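Local atomic coordinates of cysteine desulfurase (Thermococcus onnurineus, PDB entry 5B89), a protein that probably uses pyridoxal 5'-phosphate to take sulfur from L-cysteine and pass it to a sulfur carrier, leaving L-alanine. Residues I120-H134 with K171-N185. Sequence-based numbering, arbitrary orientation.
Sequences IFKRGDKIVTTPYEH and KIKGAKLVAVQHVSN. With PLP (pyridoxal-5'-phosphate), chain G; ALA (alanine), chain H.
Val128 and Val178 pair as neighbours in two parallel strands, 126-129 and 177-181, of the seven-stranded mixed sheet in the large domain of this fold-type I pyridoxal-phosphate enzyme. Val128 N donates to Leu177 O and Val128 O accepts from Ala179 N, as in any parallel pair, and Lys176 N to Lys126 O continues the pairing. The CG2 methyl of beta-branched Val128 packs on Ala175 CB, 3.9 Å away, at the end of the type II turn, Ile172 to Ala175, that follows helix 165-172.

Lys126 suits the edge of that turn because it is long and ends in several N-H groups. Its CB lies near Ala175 CA; CG stands anti to the backbone N (chi1 -178°), CD comes near Lys171 O, and the bend at chi3 (58°) swings CE closer to it. NZ finally donates to two carbonyls, Lys171 O in the helix's last turn at 2.8 Å and Lys173 O just after it at 3.0 Å. At the same end of the sheet, the aliphatic part of Lys176 runs past Phe121, with CG 3.6 Å from CE1, while its NZ reaches Asp125 OD2 through a water.

At the end of strand 126-129, Thr129 OG1 donates to Ala179 O; just beyond, Thr130 OG1 accepts from Tyr132 N, an ST turn. Glu133 suits its place because one carboxylate oxygen can serve two donors: bent at chi2, it brings OE2 to Thr130 OG1 on its anti side and to Gln181 N, 3.1 Å away, with its syn lone pair. With an alanine here, Thr130 OG1 and Gln181 N would probably both lose their shared acceptor, and the 130-133 turn its polar tie to strand 177-181.

Both segments lead to the active site. His134, whose flat imidazole can stack on a pyridine, lays one face over the cofactor, CD2 lying 3.6 Å from PLP C6; Asn185, at that ring's edge, supplies an amide N-H, ND2 donating to O of the bound alanine at 2.7 Å.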
loop_
_atom_site.group_PDB
_atom_site.type_symbol
_atom_site.label_atom_id
_atom_site.label_comp_id
_atom_site.label_asym_id
_atom_site.label_seq_id
_atom_site.Cartn_x
_atom_site.Cartn_y
_atom_site.Cartn_z
ATOM N N ILE B 120 24.717 1.527 -6.025
ATOM C CA ILE B 120 25.594 0.890 -6.995
ATOM C C ILE B 120 26.202 1.893 -7.978
ATOM O O ILE B 120 27.137 1.535 -8.687
ATOM C CB ILE B 120 24.918 -0.235 -7.797
ATOM C CG1 ILE B 120 23.936 0.257 -8.882
ATOM C CG2 ILE B 120 24.223 -1.195 -6.871
ATOM C CD1 ILE B 120 23.439 -0.845 -9.842
ATOM N N PHE B 121 25.635 3.054 -8.099
ATOM C CA PHE B 121 26.044 4.003 -9.090
ATOM C C PHE B 121 27.224 4.877 -8.698
ATOM O O PHE B 121 27.365 5.217 -7.579
ATOM C CB PHE B 121 24.859 4.918 -9.455
ATOM C CG PHE B 121 23.719 4.205 -10.126
ATOM C CD1 PHE B 121 23.702 4.016 -11.474
ATOM C CD2 PHE B 121 22.665 3.742 -9.392
ATOM C CE1 PHE B 121 22.675 3.365 -12.089
ATOM C CE2 PHE B 121 21.641 3.068 -9.997
ATOM C CZ PHE B 121 21.665 2.866 -11.347
ATOM N N LYS B 122 28.022 5.224 -9.699
ATOM C CA LYS B 122 29.171 6.088 -9.554
ATOM C C LYS B 122 28.921 7.300 -10.430
ATOM O O LYS B 122 28.300 7.183 -11.429
ATOM C CB LYS B 122 30.420 5.351 -10.062
ATOM C CG LYS B 122 31.619 6.197 -10.348
ATOM C CD LYS B 122 32.817 5.363 -10.777
ATOM C CE LYS B 122 34.077 6.131 -10.433
ATOM N NZ LYS B 122 35.387 5.447 -10.522
ATOM N N ARG B 123 29.430 8.458 -10.050
ATOM C CA ARG B 123 29.302 9.664 -10.871
ATOM C C ARG B 123 29.701 9.339 -12.318
ATOM O O ARG B 123 30.683 8.694 -12.540
ATOM C CB ARG B 123 30.190 10.784 -10.314
ATOM C CG ARG B 123 30.183 12.081 -11.095
ATOM C CD ARG B 123 30.763 13.259 -10.328
ATOM N NE ARG B 123 29.861 13.752 -9.323
ATOM C CZ ARG B 123 28.898 14.641 -9.544
ATOM N NH1 ARG B 123 28.744 15.199 -10.733
ATOM N NH2 ARG B 123 28.101 14.997 -8.564
ATOM N N GLY B 124 28.896 9.797 -13.275
ATOM C CA GLY B 124 29.085 9.507 -14.662
ATOM C C GLY B 124 28.550 8.217 -15.252
ATOM O O GLY B 124 28.643 7.970 -16.484
ATOM N N ASP B 125 28.020 7.341 -14.398
ATOM C CA ASP B 125 27.365 6.117 -14.898
ATOM C C ASP B 125 26.097 6.575 -15.657
ATOM O O ASP B 125 25.625 7.701 -15.432
ATOM C CB ASP B 125 26.938 5.187 -13.785
ATOM C CG ASP B 125 28.054 4.362 -13.191
ATOM O OD1 ASP B 125 29.189 4.388 -13.763
ATOM O OD2 ASP B 125 27.775 3.656 -12.163
ATOM N N LYS B 126 25.650 5.687 -16.499
ATOM C CA LYS B 126 24.567 5.923 -17.396
ATOM C C LYS B 126 23.340 5.068 -17.163
ATOM O O LYS B 126 23.446 3.913 -16.994
ATOM C CB LYS B 126 25.069 5.657 -18.823
ATOM C CG LYS B 126 24.080 5.886 -19.949
ATOM C CD LYS B 126 24.703 5.882 -21.326
ATOM C CE LYS B 126 25.422 4.615 -21.630
ATOM N NZ LYS B 126 25.729 4.530 -23.058
ATOM N N ILE B 127 22.200 5.728 -17.226
ATOM C CA ILE B 127 20.888 5.078 -17.145
ATOM C C ILE B 127 20.197 5.371 -18.467
ATOM O O ILE B 127 20.234 6.444 -18.887
ATOM C CB ILE B 127 20.047 5.613 -16.010
ATOM C CG1 ILE B 127 20.656 5.196 -14.689
ATOM C CG2 ILE B 127 18.634 5.030 -16.034
ATOM C CD1 ILE B 127 20.056 5.919 -13.531
ATOM N N VAL B 128 19.608 4.358 -19.078
ATOM C CA VAL B 128 18.906 4.511 -20.370
ATOM C C VAL B 128 17.417 4.188 -20.143
ATOM O O VAL B 128 17.135 3.181 -19.547
ATOM C CB VAL B 128 19.484 3.652 -21.418
ATOM C CG1 VAL B 128 18.727 3.676 -22.747
ATOM C CG2 VAL B 128 20.973 4.014 -21.630
ATOM N N THR B 129 16.553 5.016 -20.739
ATOM C CA THR B 129 15.130 4.714 -20.750
ATOM C C THR B 129 14.562 5.151 -22.082
ATOM O O THR B 129 15.275 5.496 -22.970
ATOM C CB THR B 129 14.495 5.339 -19.533
ATOM O OG1 THR B 129 13.130 4.930 -19.456
ATOM C CG2 THR B 129 14.421 6.831 -19.669
ATOM N N THR B 130 13.242 5.093 -22.221
ATOM C CA THR B 130 12.531 5.553 -23.440
ATOM C C THR B 130 12.083 6.990 -23.236
ATOM O O THR B 130 11.874 7.429 -22.140
ATOM C CB THR B 130 11.346 4.650 -23.854
ATOM O OG1 THR B 130 10.167 5.034 -23.114
ATOM C CG2 THR B 130 11.584 3.245 -23.699
ATOM N N PRO B 131 11.704 7.648 -24.313
ATOM C CA PRO B 131 11.161 8.973 -24.164
ATOM C C PRO B 131 9.685 8.946 -23.954
ATOM O O PRO B 131 9.117 9.986 -23.969
ATOM C CB PRO B 131 11.402 9.620 -25.515
ATOM C CG PRO B 131 11.466 8.504 -26.457
ATOM C CD PRO B 131 11.959 7.301 -25.708
ATOM N N TYR B 132 9.083 7.800 -23.774
ATOM C CA TYR B 132 7.649 7.739 -23.650
ATOM C C TYR B 132 7.159 7.295 -22.300
ATOM O O TYR B 132 6.008 6.970 -22.138
ATOM C CB TYR B 132 7.087 6.768 -24.689
ATOM C CG TYR B 132 7.666 6.809 -26.084
ATOM C CD1 TYR B 132 7.326 7.794 -26.964
ATOM C CD2 TYR B 132 8.455 5.826 -26.526
ATOM C CE1 TYR B 132 7.821 7.816 -28.247
ATOM C CE2 TYR B 132 8.949 5.834 -27.793
ATOM C CZ TYR B 132 8.634 6.849 -28.649
ATOM O OH TYR B 132 9.152 6.838 -29.889
ATOM N N GLU B 133 8.061 7.279 -21.350
ATOM C CA GLU B 133 7.716 6.801 -20.053
ATOM C C GLU B 133 6.658 7.573 -19.262
ATOM O O GLU B 133 6.613 8.742 -19.316
ATOM C CB GLU B 133 8.981 6.712 -19.210
ATOM C CG GLU B 133 10.069 5.787 -19.746
ATOM C CD GLU B 133 9.652 4.317 -19.869
ATOM O OE1 GLU B 133 9.080 3.802 -18.913
ATOM O OE2 GLU B 133 9.898 3.731 -20.912
ATOM N N HIS B 134 5.844 6.836 -18.520
ATOM C CA HIS B 134 4.908 7.399 -17.577
ATOM C C HIS B 134 5.824 8.022 -16.501
ATOM O O HIS B 134 6.914 7.563 -16.317
ATOM C CB HIS B 134 4.063 6.253 -17.003
ATOM C CG HIS B 134 3.205 6.604 -15.837
ATOM N ND1 HIS B 134 1.839 6.680 -15.913
ATOM C CD2 HIS B 134 3.516 6.796 -14.548
ATOM C CE1 HIS B 134 1.353 6.948 -14.721
ATOM N NE2 HIS B 134 2.350 7.025 -13.878
ATOM N N LYS B 171 22.990 3.036 -27.273
ATOM C CA LYS B 171 22.832 3.631 -25.985
ATOM C C LYS B 171 23.013 2.671 -24.819
ATOM O O LYS B 171 23.511 3.060 -23.821
ATOM C CB LYS B 171 21.462 4.271 -25.875
ATOM C CG LYS B 171 21.244 5.440 -26.831
ATOM C CD LYS B 171 20.859 6.648 -26.058
ATOM C CE LYS B 171 20.995 7.913 -26.878
ATOM N NZ LYS B 171 19.980 7.995 -27.949
ATOM N N ILE B 172 22.592 1.436 -25.003
ATOM C CA ILE B 172 22.585 0.448 -23.884
ATOM C C ILE B 172 24.038 -0.060 -23.636
ATOM O O ILE B 172 24.376 -0.411 -22.513
ATOM C CB ILE B 172 21.643 -0.699 -24.152
ATOM C CG1 ILE B 172 20.198 -0.124 -24.128
ATOM C CG2 ILE B 172 21.798 -1.808 -23.142
ATOM C CD1 ILE B 172 19.174 -1.142 -24.607
ATOM N N LYS B 173 24.887 -0.040 -24.675
ATOM C CA LYS B 173 26.319 -0.384 -24.480
ATOM C C LYS B 173 26.907 0.597 -23.476
ATOM O O LYS B 173 26.790 1.809 -23.588
ATOM C CB LYS B 173 27.057 -0.338 -25.841
ATOM C CG LYS B 173 28.583 -0.612 -25.700
ATOM C CD LYS B 173 29.323 -0.214 -26.979
ATOM C CE LYS B 173 30.836 -0.416 -26.856
ATOM N NZ LYS B 173 31.195 -1.820 -26.501
ATOM N N GLY B 174 27.503 0.046 -22.410
ATOM C CA GLY B 174 28.035 0.889 -21.355
ATOM C C GLY B 174 27.034 1.403 -20.328
ATOM O O GLY B 174 27.415 2.150 -19.462
ATOM N N ALA B 175 25.732 1.046 -20.478
ATOM C CA ALA B 175 24.802 1.524 -19.486
ATOM C C ALA B 175 24.871 0.662 -18.195
ATOM O O ALA B 175 25.005 -0.535 -18.308
ATOM C CB ALA B 175 23.390 1.408 -20.066
ATOM N N LYS B 176 24.670 1.294 -17.034
ATOM C CA LYS B 176 24.585 0.576 -15.802
ATOM C C LYS B 176 23.187 -0.070 -15.612
ATOM O O LYS B 176 23.078 -1.181 -15.051
ATOM C CB LYS B 176 24.923 1.500 -14.646
ATOM C CG LYS B 176 24.952 0.878 -13.249
ATOM C CD LYS B 176 26.319 0.304 -13.099
ATOM C CE LYS B 176 26.507 -0.233 -11.706
ATOM N NZ LYS B 176 27.915 -0.741 -11.683
ATOM N N LEU B 177 22.188 0.664 -16.076
ATOM C CA LEU B 177 20.777 0.238 -15.848
ATOM C C LEU B 177 19.978 0.800 -17.032
ATOM O O LEU B 177 20.192 1.913 -17.481
ATOM C CB LEU B 177 20.313 0.757 -14.512
ATOM C CG LEU B 177 18.854 0.328 -14.097
ATOM C CD1 LEU B 177 18.765 0.107 -12.582
ATOM C CD2 LEU B 177 17.816 1.315 -14.549
ATOM N N VAL B 178 19.015 -0.021 -17.411
ATOM C CA VAL B 178 18.064 0.267 -18.518
ATOM C C VAL B 178 16.663 0.067 -17.895
ATOM O O VAL B 178 16.419 -1.059 -17.364
ATOM C CB VAL B 178 18.267 -0.623 -19.664
ATOM C CG1 VAL B 178 17.243 -0.390 -20.770
ATOM C CG2 VAL B 178 19.665 -0.496 -20.317
ATOM N N ALA B 179 15.804 1.061 -18.031
ATOM C CA ALA B 179 14.439 0.969 -17.559
ATOM C C ALA B 179 13.485 1.262 -18.696
ATOM O O ALA B 179 13.552 2.286 -19.282
ATOM C CB ALA B 179 14.205 1.932 -16.425
ATOM N N VAL B 180 12.588 0.339 -18.973
ATOM C CA VAL B 180 11.630 0.566 -20.048
ATOM C C VAL B 180 10.228 0.082 -19.705
ATOM O O VAL B 180 10.029 -0.830 -18.962
ATOM C CB VAL B 180 12.048 -0.105 -21.361
ATOM C CG1 VAL B 180 13.452 0.356 -21.784
ATOM C CG2 VAL B 180 12.001 -1.591 -21.209
ATOM N N GLN B 181 9.267 0.726 -20.340
ATOM C CA GLN B 181 7.914 0.324 -20.184
ATOM C C GLN B 181 7.662 -0.760 -21.219
ATOM O O GLN B 181 8.185 -0.744 -22.239
ATOM C CB GLN B 181 6.972 1.497 -20.432
ATOM C CG GLN B 181 6.949 1.923 -21.857
ATOM C CD GLN B 181 6.296 3.265 -22.120
ATOM O OE1 GLN B 181 5.834 3.939 -21.239
ATOM N NE2 GLN B 181 6.255 3.613 -23.358
ATOM N N HIS B 182 6.854 -1.730 -20.888
ATOM C CA HIS B 182 6.440 -2.716 -21.823
ATOM C C HIS B 182 5.450 -2.157 -22.832
ATOM O O HIS B 182 5.543 -2.400 -24.072
ATOM C CB HIS B 182 5.866 -3.915 -21.070
ATOM C CG HIS B 182 5.657 -5.130 -21.819
ATOM N ND1 HIS B 182 5.289 -6.319 -21.195
ATOM C CD2 HIS B 182 5.712 -5.429 -23.148
ATOM C CE1 HIS B 182 5.163 -7.279 -22.077
ATOM N NE2 HIS B 182 5.415 -6.762 -23.269
ATOM N N VAL B 183 4.446 -1.472 -22.342
ATOM C CA VAL B 183 3.401 -0.773 -23.123
ATOM C C VAL B 183 3.248 0.615 -22.626
ATOM O O VAL B 183 3.165 0.883 -21.465
ATOM C CB VAL B 183 2.054 -1.528 -22.909
ATOM C CG1 VAL B 183 0.853 -0.803 -23.626
ATOM C CG2 VAL B 183 2.143 -2.965 -23.385
ATOM N N SER B 184 3.154 1.595 -23.562
ATOM C CA SER B 184 2.860 2.948 -23.284
ATOM C C SER B 184 1.378 3.195 -22.922
ATOM O O SER B 184 0.545 2.818 -23.726
ATOM C CB SER B 184 3.173 3.794 -24.498
ATOM O OG SER B 184 2.700 5.133 -24.280
ATOM N N ASN B 185 1.119 3.831 -21.787
ATOM C CA ASN B 185 -0.240 4.135 -21.366
ATOM C C ASN B 185 -0.857 5.265 -22.168
ATOM O O ASN B 185 -2.014 5.513 -22.007
ATOM C CB ASN B 185 -0.225 4.492 -19.881
ATOM C CG ASN B 185 0.529 5.780 -19.595
ATOM O OD1 ASN B 185 1.717 5.928 -20.000
ATOM N ND2 ASN B 185 -0.114 6.695 -18.911
HETATM N N1 PLP G . 3.460 2.893 -15.667
HETATM C C2 PLP G . 2.553 2.698 -16.664
HETATM C C2A PLP G . 2.997 2.327 -18.061
HETATM C C3 PLP G . 1.201 2.902 -16.333
HETATM O O3 PLP G . 0.256 2.716 -17.288
HETATM C C4 PLP G . 0.829 3.211 -15.000
HETATM C C4A PLP G . -0.700 3.486 -14.710
HETATM C C5 PLP G . 1.850 3.310 -14.021
HETATM C C6 PLP G . 3.179 3.170 -14.360
HETATM C C5A PLP G . 1.455 3.688 -12.597
HETATM O O4P PLP G . 0.679 2.596 -12.015
HETATM P P PLP G . 0.159 2.929 -10.595
HETATM O O1P PLP G . -0.645 1.768 -10.254
HETATM O O2P PLP G . -0.684 4.197 -10.756
HETATM O O3P PLP G . 1.305 3.186 -9.733
HETATM N N ALA H . -1.214 4.505 -15.725
HETATM C CA ALA H . -2.659 5.033 -15.586
HETATM C C ALA H . -3.110 6.185 -16.516
HETATM O O ALA H . -2.424 6.343 -17.554
HETATM C CB ALA H . -3.100 5.450 -14.169
HETATM O OXT ALA H . -4.170 6.903 -16.383
HETATM O O HOH W 1 29.306 1.823 -11.090
HETATM O O HOH W 2 28.440 -1.053 -8.713
HETATM O O HOH W 3 27.355 3.405 -16.979
HETATM O O HOH W 4 3.364 6.483 -22.052
#